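Local atomic coordinates of AvrL567-A (Melampsora lini, PDB entry 2OPC), a protein that probably acts as an effector of the flax rust fungus, an avirulence protein whose recognition by the host plant triggers disease resistance. Residues 82-86 / 87-91. Numbering follows the deposited sequence.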
loop_
_atom_site.group_PDB
_atom_site.type_symbol
_atom_site.label_atom_id
_atom_site.label_comp_id
_atom_site.label_asym_id
_atom_site.label_seq_id
_atom_site.Cartn_x
_atom_site.Cartn_y
_atom_site.Cartn_z
ATOM N N SER A 82 -11.677 -1.367 8.640
ATOM C CA SER A 82 -12.969 -1.173 8.006
ATOM C C SER A 82 -13.689 0.092 8.486
ATOM O O SER A 82 -14.741 0.427 7.938
ATOM C CB SER A 82 -13.838 -2.423 8.192
ATOM O OG SER A 82 -13.962 -2.787 9.545
ATOM N N ASN A 83 -13.123 0.810 9.450
ATOM C CA ASN A 83 -13.710 2.107 9.812
ATOM C C ASN A 83 -13.154 3.234 8.962
ATOM O O ASN A 83 -13.568 4.382 9.090
ATOM C CB ASN A 83 -13.580 2.428 11.316
ATOM C CG ASN A 83 -14.491 1.592 12.151
ATOM O OD1 ASN A 83 -15.499 1.079 11.675
ATOM N ND2 ASN A 83 -14.147 1.455 13.417
ATOM N N MET A 84 -12.263 2.904 8.017
ATOM C CA MET A 84 -11.737 3.897 7.080
ATOM C C MET A 84 -12.617 4.005 5.831
ATOM O O MET A 84 -12.119 4.097 4.695
ATOM C CB MET A 84 -10.299 3.498 6.670
ATOM C CG MET A 84 -9.346 3.610 7.832
ATOM S SD MET A 84 -7.733 3.000 7.315
ATOM C CE MET A 84 -6.708 3.531 8.676
ATOM N N ASP A 85 -13.919 4.033 6.026
ATOM C CA ASP A 85 -14.849 3.967 4.900
ATOM C C ASP A 85 -15.359 5.328 4.429
ATOM O O ASP A 85 -15.940 5.415 3.322
ATOM C CB ASP A 85 -16.046 3.045 5.238
ATOM C CG ASP A 85 -16.763 3.403 6.553
ATOM O OD1 ASP A 85 -16.239 4.243 7.295
ATOM O OD2 ASP A 85 -17.828 2.792 6.845
ATOM N N GLN A 86 -15.170 6.390 5.224
ATOM C CA GLN A 86 -15.724 7.702 4.880
ATOM C C GLN A 86 -14.685 8.697 4.394
ATOM O O GLN A 86 -15.029 9.673 3.710
ATOM C CB GLN A 86 -16.448 8.310 6.091
ATOM C CG GLN A 86 -17.668 7.490 6.515
ATOM C CD GLN A 86 -18.899 7.655 5.594
ATOM O OE1 GLN A 86 -18.885 8.390 4.590
ATOM N NE2 GLN A 86 -19.991 6.986 5.973
ATOM N N HIS A 87 -13.425 8.473 4.769
ATOM C CA HIS A 87 -12.373 9.439 4.471
ATOM C C HIS A 87 -11.126 8.663 4.138
ATOM O O HIS A 87 -10.867 7.630 4.741
ATOM C CB HIS A 87 -12.079 10.340 5.684
ATOM C CG HIS A 87 -13.224 11.234 6.013
ATOM N ND1 HIS A 87 -13.595 12.282 5.199
ATOM C CD2 HIS A 87 -14.144 11.183 7.005
ATOM C CE1 HIS A 87 -14.678 12.859 5.706
ATOM N NE2 HIS A 87 -15.041 12.198 6.795
ATOM N N TRP A 88 -10.360 9.138 3.167
ATOM C CA TRP A 88 -9.067 8.515 2.883
ATOM C C TRP A 88 -8.135 8.689 4.089
ATOM O O TRP A 88 -8.134 9.741 4.732
ATOM C CB TRP A 88 -8.429 9.204 1.686
ATOM C CG TRP A 88 -9.115 8.968 0.417
ATOM C CD1 TRP A 88 -10.081 9.749 -0.188
ATOM C CD2 TRP A 88 -8.840 7.886 -0.475
ATOM N NE1 TRP A 88 -10.415 9.191 -1.405
ATOM C CE2 TRP A 88 -9.682 8.040 -1.603
ATOM C CE3 TRP A 88 -7.965 6.800 -0.444
ATOM C CZ2 TRP A 88 -9.629 7.137 -2.706
ATOM C CZ3 TRP A 88 -7.959 5.900 -1.490
ATOM C CH2 TRP A 88 -8.755 6.083 -2.604
ATOM N N ALA A 89 -7.365 7.657 4.398
ATOM C CA ALA A 89 -6.529 7.673 5.597
ATOM C C ALA A 89 -5.129 7.164 5.322
ATOM O O ALA A 89 -4.945 6.273 4.494
ATOM C CB ALA A 89 -7.168 6.783 6.697
ATOM N N GLN A 90 -4.142 7.652 6.075
ATOM C CA GLN A 90 -2.833 7.045 6.055
ATOM C C GLN A 90 -2.910 5.739 6.847
ATOM O O GLN A 90 -3.769 5.571 7.732
ATOM C CB GLN A 90 -1.842 7.948 6.799
ATOM C CG GLN A 90 -1.666 9.291 6.208
ATOM C CD GLN A 90 -0.848 10.194 7.090
ATOM O OE1 GLN A 90 0.174 9.765 7.631
ATOM N NE2 GLN A 90 -1.290 11.443 7.240
ATOM N N ALA A 91 -2.027 4.818 6.549
ATOM C CA ALA A 91 -1.920 3.638 7.391
ATOM C C ALA A 91 -1.542 4.072 8.821
ATOM O O ALA A 91 -0.781 4.998 9.013
ATOM C CB ALA A 91 -0.908 2.624 6.798
#
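In this protein of two antiparallel sheets, consistent with a beta-sandwich, the loop that leaves strand 75-81 on its way to strand 118-125 doubles back here, and across the bend the side chain of Met-84 lies against the methyl of Ala-89. Met-84 starts with CG anti to its carbonyl carbon (chi1 -68°) and then runs fully extended, which lays the thioether alongside the returning backbone. Three of its atoms share a single apolar partner: Met-84 CE comes within 3.8 Å of Ala-89 CB, Met-84 SD within 3.9 Å of the same methyl, and Met-84 CG follows slightly farther off. Ala-89 CB points back at residues 82-86, whereas Trp-88 CB leaves its backbone away from them, and the indole makes a cation-pi contact with Lys-35. Backbone hydrogen bonds tie Met-84 to Trp-48 and Ala-89 to Phe-46, so both arms are held along the same edge strand, 44-48, of the three-stranded sheet. Gln-92 also touches Met-84, which is buried although the outer part of the bend is exposed. There, chi1 -67° of the peptide-linked His-87 brings its imidazole over the preceding carbonyl: Gln-86 O faces the ring 3.3 Å from His-87 CG, but the angle between Gln-86 O and His-87 ND1 is too poor for a hydrogen bond. The terminal methyl CE of Met-84 stops 3.7 Å from the carbonyl oxygen O of Gln-90.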